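Local coordinates for hypothetical protein PH1789 (Pyrococcus horikoshii, PDB 1WR2) that is of unknown function but belongs to the ATP-grasp family, pairing an antiparallel sheet with packed helices, at residues F138-I143 with P174-A179; D188-M193 with V216-K221. All blocks are in the same frame, centred on the assembly; numbering follows the deposited sequence.

Contacts 1 and 2 show how one sheet can collect helices from separate parts of a chain. Along the chain they lie in series: contact 1 (strand 133-140 with helix 173-177) is complete before contact 2 (helix 187-203 with strand 208-218) opens. Both strands belong to the same six-stranded antiparallel sheet, where strand 120-129 lies between them, and the two helices are consecutive in the sequence. The contact centres are about 11 Å apart, on the same side of the chain's centre, and Phe138 CE1 lies 3.7 Å from Ile190 CG2. The two apolar patches therefore merge into one layer against this sheet, contact 2 being buried and contact 1 reaching the surface.

Contact 1: F138-I143 with P174-A179; sequences FGLGGI and PILAGA
Leu176 divides its two methyl groups between Leu140 and Phe138, and this fork carries the tight part of the contact between 138-143 and 174-179. CD2 of Leu176 takes one branch to Leu140 CD2, at 3.6 Å, the two leucines lying alongside and pointing opposite ways. The same Leu140 methyl, CD2, also lies 4.1 Å from CG of Leu176, where the fork begins. CD1 of Leu176 takes the other branch to the rim of the Phe138 ring, lying near the ring plane, 4.0 Å from CZ of Phe138. Here the approach is at the edge and not over a face. Phe138 extends its ring toward the helix because CG stands anti to the backbone N (chi1 172°). Around this buried side, Ile167 and Ile170 touch both Phe138 and Leu176, while Val122 of strand 120-129 touches both Phe138 and Leu140.

Toward solvent the fit slackens. Leu140 sends its second methyl, CD1, to CD1 of the exposed Ile175, and the two ends stand 4.2 Å apart. Beyond Leu140 the chain leaves the strand through Gly141 and Gly142 and diverges from the helix. Gly178, with positive phi (96°), is the first residue to leave helical backbone angles, and its N makes weak hydrogen bonds to the carbonyl oxygens of Pro174 and Ile175. No hydrogen bond joins the two segments, so dispersion and the burial of apolar surface account for their association. The whole arrangement is a short helix laid by its leucine over the end of an inner strand of an antiparallel sheet, part of the alpha-plus-beta architecture of an ATP-grasp domain.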
ATOM      1  N   PHE A 138     -11.506   2.890   8.009  1.00 31.85           N
ATOM      2  CA  PHE A 138     -11.968   2.368   6.734  1.00 32.69           C
ATOM      3  C   PHE A 138     -12.871   3.390   6.065  1.00 32.71           C
ATOM      4  O   PHE A 138     -13.644   4.076   6.733  1.00 30.35           O
ATOM      5  CB  PHE A 138     -12.759   1.075   6.915  1.00 33.71           C
ATOM      6  CG  PHE A 138     -13.417   0.603   5.654  1.00 37.04           C
ATOM      7  CD1 PHE A 138     -12.659   0.049   4.625  1.00 34.09           C
ATOM      8  CD2 PHE A 138     -14.789   0.764   5.470  1.00 37.32           C
ATOM      9  CE1 PHE A 138     -13.250  -0.334   3.433  1.00 35.10           C
ATOM     10  CE2 PHE A 138     -15.396   0.380   4.275  1.00 37.16           C
ATOM     11  CZ  PHE A 138     -14.626  -0.169   3.253  1.00 38.18           C
ATOM     12  N   GLY A 139     -12.771   3.480   4.744  1.00 32.34           N
ATOM     13  CA  GLY A 139     -13.599   4.398   3.985  1.00 33.73           C
ATOM     14  C   GLY A 139     -13.279   4.209   2.515  1.00 36.88           C
ATOM     15  O   GLY A 139     -12.276   3.574   2.187  1.00 35.74           O
ATOM     16  N   LEU A 140     -14.113   4.736   1.624  1.00 36.48           N
ATOM     17  CA  LEU A 140     -13.843   4.596   0.197  1.00 37.78           C
ATOM     18  C   LEU A 140     -12.710   5.517  -0.225  1.00 39.35           C
ATOM     19  O   LEU A 140     -12.457   6.544   0.411  1.00 39.21           O
ATOM     20  CB  LEU A 140     -15.082   4.930  -0.644  1.00 37.44           C
ATOM     21  CG  LEU A 140     -16.267   3.963  -0.616  1.00 38.68           C
ATOM     22  CD1 LEU A 140     -17.269   4.361  -1.691  1.00 41.12           C
ATOM     23  CD2 LEU A 140     -15.791   2.549  -0.856  1.00 40.63           C
ATOM     24  N   GLY A 141     -12.034   5.144  -1.307  1.00 41.68           N
ATOM     25  CA  GLY A 141     -10.940   5.952  -1.810  1.00 45.93           C
ATOM     26  C   GLY A 141     -11.428   6.875  -2.911  1.00 50.04           C
ATOM     27  O   GLY A 141     -12.590   7.278  -2.923  1.00 52.13           O
ATOM     28  N   GLY A 142     -10.546   7.202  -3.847  1.00 51.98           N
ATOM     29  CA  GLY A 142     -10.931   8.090  -4.925  1.00 54.15           C
ATOM     30  C   GLY A 142     -10.221   9.413  -4.738  1.00 55.05           C
ATOM     31  O   GLY A 142      -9.481   9.580  -3.771  1.00 55.58           O
ATOM     32  N   ILE A 143     -10.442  10.357  -5.645  1.00 56.60           N
ATOM     33  CA  ILE A 143      -9.784  11.655  -5.542  1.00 58.74           C
ATOM     34  C   ILE A 143     -10.556  12.646  -4.669  1.00 59.33           C
ATOM     35  O   ILE A 143     -10.047  13.720  -4.337  1.00 60.35           O
ATOM     36  CB  ILE A 143      -9.560  12.266  -6.940  1.00 58.24           C
ATOM     37  CG1 ILE A 143     -10.890  12.366  -7.689  1.00 58.53           C
ATOM     38  CG2 ILE A 143      -8.576  11.406  -7.724  1.00 58.41           C
ATOM     39  CD1 ILE A 143     -10.783  13.033  -9.049  1.00 59.02           C
ATOM     40  N   PRO A 174     -23.944   1.764   0.880  1.00 52.33           N
ATOM     41  CA  PRO A 174     -24.856   1.308  -0.173  1.00 53.80           C
ATOM     42  C   PRO A 174     -24.131   1.077  -1.489  1.00 54.55           C
ATOM     43  O   PRO A 174     -24.501   0.201  -2.271  1.00 56.78           O
ATOM     44  CB  PRO A 174     -25.870   2.446  -0.261  1.00 52.59           C
ATOM     45  CG  PRO A 174     -25.969   2.885   1.164  1.00 54.05           C
ATOM     46  CD  PRO A 174     -24.507   2.930   1.584  1.00 52.74           C
ATOM     47  N   ILE A 175     -23.094   1.870  -1.730  1.00 55.69           N
ATOM     48  CA  ILE A 175     -22.310   1.749  -2.952  1.00 56.30           C
ATOM     49  C   ILE A 175     -21.589   0.402  -3.019  1.00 57.24           C
ATOM     50  O   ILE A 175     -21.492  -0.210  -4.085  1.00 58.14           O
ATOM     51  CB  ILE A 175     -21.289   2.891  -3.045  1.00 55.95           C
ATOM     52  CG1 ILE A 175     -22.032   4.225  -3.135  1.00 56.97           C
ATOM     53  CG2 ILE A 175     -20.387   2.692  -4.252  1.00 56.46           C
ATOM     54  CD1 ILE A 175     -21.136   5.439  -3.080  1.00 58.66           C
ATOM     55  N   LEU A 176     -21.088  -0.059  -1.879  1.00 57.54           N
ATOM     56  CA  LEU A 176     -20.386  -1.336  -1.815  1.00 57.70           C
ATOM     57  C   LEU A 176     -21.356  -2.498  -1.972  1.00 58.59           C
ATOM     58  O   LEU A 176     -21.017  -3.529  -2.548  1.00 57.68           O
ATOM     59  CB  LEU A 176     -19.656  -1.477  -0.480  1.00 57.34           C
ATOM     60  CG  LEU A 176     -18.535  -0.487  -0.173  1.00 57.28           C
ATOM     61  CD1 LEU A 176     -17.957  -0.788   1.203  1.00 56.00           C
ATOM     62  CD2 LEU A 176     -17.455  -0.591  -1.242  1.00 57.63           C
ATOM     63  N   ALA A 177     -22.561  -2.327  -1.442  1.00 59.46           N
ATOM     64  CA  ALA A 177     -23.581  -3.364  -1.523  1.00 60.92           C
ATOM     65  C   ALA A 177     -24.099  -3.475  -2.951  1.00 60.74           C
ATOM     66  O   ALA A 177     -24.700  -4.481  -3.325  1.00 59.69           O
ATOM     67  CB  ALA A 177     -24.727  -3.043  -0.567  1.00 61.09           C
ATOM     68  N   GLY A 178     -23.858  -2.434  -3.744  1.00 61.07           N
ATOM     69  CA  GLY A 178     -24.312  -2.433  -5.122  1.00 62.44           C
ATOM     70  C   GLY A 178     -25.638  -1.715  -5.289  1.00 63.48           C
ATOM     71  O   GLY A 178     -26.697  -2.283  -5.015  1.00 63.87           O
ATOM     72  N   ALA A 179     -25.581  -0.462  -5.735  1.00 63.68           N
ATOM     73  CA  ALA A 179     -26.783   0.336  -5.942  1.00 64.48           C
ATOM     74  C   ALA A 179     -27.255   0.245  -7.394  1.00 65.34           C
ATOM     75  O   ALA A 179     -28.099  -0.589  -7.742  1.00 65.14           O
ATOM     76  CB  ALA A 179     -26.509   1.787  -5.571  1.00 65.02           C
TER

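Contact 2: D188-M193 with V216-K221; sequences DAIVDM and VFVYNK
Ile190 brings its longer branch down onto Val218, the two side chains standing nearly perpendicular to one another. Followed outward, the isoleucine first divides at CB, which itself stays clear of both valine methyls. Ile190 CG1 stands anti to its carbonyl carbon (chi1 -57°), which carries this branch toward the strand, where it lies 3.9 Å from Val218 CG2 and almost as near to Val218 CG1. Ile190 CD1, at the tip, continues the extended chain and again meets both methyls, the nearer being Val218 CG1 at 4.0 Å. CG2 of Ile190, the shorter branch, points away from Val218, toward contact 1. Ile167 of helix 160-168 adds a further apolar neighbour to Ile190.

This is helix-on-sheet packing as found in alpha-plus-beta folds, here in the ATP-grasp family: the axes of 188-193 and 216-218 approach to 10.0 Å and run roughly antiparallel, at 148°. Val216 and Val218 point toward the helix, whereas Phe217 between them points away and touches strand 225-234.

Three residues on from Ile190, just under one turn, Met193 occupies the other end of the interface. Its chain turns about the CG-SD bond (chi3 -80°), bringing the terminal methyl, CE, to 3.6 Å from CG1 of Val216. Met193 SD lies close behind, 3.8 Å from the same Val216 CG1, so that methionine and valine pass flank to flank, head to tail. Leu34, Pro35 and Ala225 also touch the methionine. Met193 CE reaches back as well to Val218 CG2, at a looser 4.5 Å, and this links the two ends of the interface through the valine that Ile190 covers.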
ATOM      1  N   ASP A 188     -16.543  -9.645   2.417  1.00 44.50           N
ATOM      2  CA  ASP A 188     -15.778 -10.602   3.215  1.00 43.86           C
ATOM      3  C   ASP A 188     -14.277 -10.402   3.030  1.00 41.53           C
ATOM      4  O   ASP A 188     -13.486 -10.596   3.960  1.00 38.91           O
ATOM      5  CB  ASP A 188     -16.166 -12.028   2.821  1.00 47.18           C
ATOM      6  CG  ASP A 188     -17.587 -12.375   3.227  1.00 49.88           C
ATOM      7  OD1 ASP A 188     -18.516 -11.619   2.873  1.00 52.32           O
ATOM      8  OD2 ASP A 188     -17.773 -13.409   3.900  1.00 53.32           O
ATOM      9  N   ALA A 189     -13.888 -10.024   1.819  1.00 38.98           N
ATOM     10  CA  ALA A 189     -12.488  -9.783   1.522  1.00 39.79           C
ATOM     11  C   ALA A 189     -12.043  -8.550   2.309  1.00 38.54           C
ATOM     12  O   ALA A 189     -10.945  -8.506   2.858  1.00 38.10           O
ATOM     13  CB  ALA A 189     -12.303  -9.556   0.026  1.00 39.19           C
ATOM     14  N   ILE A 190     -12.907  -7.547   2.373  1.00 37.39           N
ATOM     15  CA  ILE A 190     -12.562  -6.346   3.120  1.00 35.96           C
ATOM     16  C   ILE A 190     -12.445  -6.695   4.594  1.00 35.92           C
ATOM     17  O   ILE A 190     -11.517  -6.265   5.269  1.00 32.50           O
ATOM     18  CB  ILE A 190     -13.613  -5.253   2.951  1.00 34.87           C
ATOM     19  CG1 ILE A 190     -13.776  -4.923   1.467  1.00 33.97           C
ATOM     20  CG2 ILE A 190     -13.185  -4.014   3.730  1.00 35.92           C
ATOM     21  CD1 ILE A 190     -14.868  -3.933   1.170  1.00 33.56           C
ATOM     22  N   VAL A 191     -13.395  -7.478   5.093  1.00 35.74           N
ATOM     23  CA  VAL A 191     -13.378  -7.879   6.492  1.00 37.60           C
ATOM     24  C   VAL A 191     -12.078  -8.602   6.828  1.00 39.66           C
ATOM     25  O   VAL A 191     -11.494  -8.394   7.891  1.00 39.96           O
ATOM     26  CB  VAL A 191     -14.567  -8.811   6.810  1.00 38.68           C
ATOM     27  CG1 VAL A 191     -14.400  -9.419   8.187  1.00 37.61           C
ATOM     28  CG2 VAL A 191     -15.868  -8.030   6.727  1.00 35.70           C
ATOM     29  N   ASP A 192     -11.625  -9.456   5.916  1.00 40.65           N
ATOM     30  CA  ASP A 192     -10.392 -10.198   6.131  1.00 41.81           C
ATOM     31  C   ASP A 192      -9.186  -9.249   6.195  1.00 40.35           C
ATOM     32  O   ASP A 192      -8.293  -9.431   7.029  1.00 39.54           O
ATOM     33  CB  ASP A 192     -10.196 -11.237   5.023  1.00 45.04           C
ATOM     34  CG  ASP A 192      -9.026 -12.172   5.298  1.00 47.63           C
ATOM     35  OD1 ASP A 192      -9.030 -12.844   6.355  1.00 50.00           O
ATOM     36  OD2 ASP A 192      -8.105 -12.235   4.458  1.00 49.51           O
ATOM     37  N   MET A 193      -9.161  -8.234   5.333  1.00 38.63           N
ATOM     38  CA  MET A 193      -8.050  -7.283   5.349  1.00 38.32           C
ATOM     39  C   MET A 193      -8.006  -6.498   6.647  1.00 35.23           C
ATOM     40  O   MET A 193      -6.946  -6.314   7.235  1.00 32.56           O
ATOM     41  CB  MET A 193      -8.141  -6.306   4.189  1.00 40.01           C
ATOM     42  CG  MET A 193      -7.554  -6.834   2.901  1.00 45.49           C
ATOM     43  SD  MET A 193      -7.432  -5.522   1.675  1.00 47.52           S
ATOM     44  CE  MET A 193      -9.131  -5.491   1.088  1.00 47.67           C
ATOM     45  N   VAL A 216      -6.407   0.389  -2.410  1.00 34.68           N
ATOM     46  CA  VAL A 216      -6.741  -1.027  -2.335  1.00 36.12           C
ATOM     47  C   VAL A 216      -7.904  -1.177  -3.311  1.00 37.38           C
ATOM     48  O   VAL A 216      -8.829  -0.367  -3.291  1.00 34.33           O
ATOM     49  CB  VAL A 216      -7.257  -1.446  -0.941  1.00 36.52           C
ATOM     50  CG1 VAL A 216      -7.815  -2.869  -1.009  1.00 36.77           C
ATOM     51  CG2 VAL A 216      -6.140  -1.366   0.087  1.00 36.65           C
ATOM     52  N   PHE A 217      -7.855  -2.181  -4.179  1.00 37.37           N
ATOM     53  CA  PHE A 217      -8.952  -2.385  -5.116  1.00 39.89           C
ATOM     54  C   PHE A 217      -9.768  -3.566  -4.612  1.00 40.77           C
ATOM     55  O   PHE A 217      -9.208  -4.615  -4.280  1.00 40.76           O
ATOM     56  CB  PHE A 217      -8.448  -2.703  -6.536  1.00 39.35           C
ATOM     57  CG  PHE A 217      -7.768  -1.551  -7.235  1.00 40.86           C
ATOM     58  CD1 PHE A 217      -8.086  -0.234  -6.928  1.00 42.33           C
ATOM     59  CD2 PHE A 217      -6.838  -1.792  -8.241  1.00 40.58           C
ATOM     60  CE1 PHE A 217      -7.494   0.822  -7.612  1.00 38.88           C
ATOM     61  CE2 PHE A 217      -6.243  -0.742  -8.929  1.00 39.12           C
ATOM     62  CZ  PHE A 217      -6.571   0.567  -8.613  1.00 40.83           C
ATOM     63  N   VAL A 218     -11.083  -3.397  -4.547  1.00 40.13           N
ATOM     64  CA  VAL A 218     -11.958  -4.474  -4.101  1.00 42.33           C
ATOM     65  C   VAL A 218     -12.834  -4.927  -5.259  1.00 42.96           C
ATOM     66  O   VAL A 218     -13.575  -4.138  -5.844  1.00 42.82           O
ATOM     67  CB  VAL A 218     -12.855  -4.037  -2.922  1.00 41.67           C
ATOM     68  CG1 VAL A 218     -13.731  -5.202  -2.477  1.00 40.25           C
ATOM     69  CG2 VAL A 218     -11.991  -3.571  -1.757  1.00 40.75           C
ATOM     70  N   TYR A 219     -12.735  -6.208  -5.589  1.00 45.62           N
ATOM     71  CA  TYR A 219     -13.499  -6.770  -6.688  1.00 48.60           C
ATOM     72  C   TYR A 219     -14.847  -7.302  -6.223  1.00 51.02           C
ATOM     73  O   TYR A 219     -15.158  -7.276  -5.033  1.00 50.51           O
ATOM     74  CB  TYR A 219     -12.681  -7.870  -7.363  1.00 48.56           C
ATOM     75  CG  TYR A 219     -11.324  -7.382  -7.828  1.00 47.11           C
ATOM     76  CD1 TYR A 219     -11.217  -6.323  -8.731  1.00 44.23           C
ATOM     77  CD2 TYR A 219     -10.148  -7.969  -7.358  1.00 46.74           C
ATOM     78  CE1 TYR A 219      -9.973  -5.865  -9.154  1.00 44.56           C
ATOM     79  CE2 TYR A 219      -8.898  -7.516  -7.774  1.00 44.21           C
ATOM     80  CZ  TYR A 219      -8.819  -6.469  -8.671  1.00 42.44           C
ATOM     81  OH  TYR A 219      -7.592  -6.037  -9.105  1.00 41.55           O
ATOM     82  N   ASN A 220     -15.648  -7.786  -7.165  1.00 53.76           N
ATOM     83  CA  ASN A 220     -16.972  -8.288  -6.831  1.00 57.04           C
ATOM     84  C   ASN A 220     -16.949  -9.492  -5.907  1.00 58.12           C
ATOM     85  O   ASN A 220     -15.900 -10.082  -5.656  1.00 57.78           O
ATOM     86  CB  ASN A 220     -17.746  -8.603  -8.109  1.00 58.21           C
ATOM     87  CG  ASN A 220     -17.770  -7.427  -9.067  1.00 59.04           C
ATOM     88  OD1 ASN A 220     -17.988  -6.284  -8.659  1.00 59.81           O
ATOM     89  ND2 ASN A 220     -17.548  -7.702 -10.345  1.00 59.03           N
ATOM     90  N   LYS A 221     -18.122  -9.843  -5.395  1.00 59.99           N
ATOM     91  CA  LYS A 221     -18.270 -10.953  -4.463  1.00 60.92           C
ATOM     92  C   LYS A 221     -17.509 -12.208  -4.868  1.00 60.62           C
ATOM     93  O   LYS A 221     -17.541 -12.624  -6.028  1.00 59.67           O
ATOM     94  CB  LYS A 221     -19.758 -11.280  -4.288  1.00 62.70           C
ATOM     95  CG  LYS A 221     -20.082 -12.119  -3.057  1.00 65.86           C
ATOM     96  CD  LYS A 221     -21.592 -12.214  -2.857  1.00 67.86           C
ATOM     97  CE  LYS A 221     -21.957 -12.942  -1.570  1.00 69.89           C
ATOM     98  NZ  LYS A 221     -21.509 -14.362  -1.569  1.00 70.69           N
TER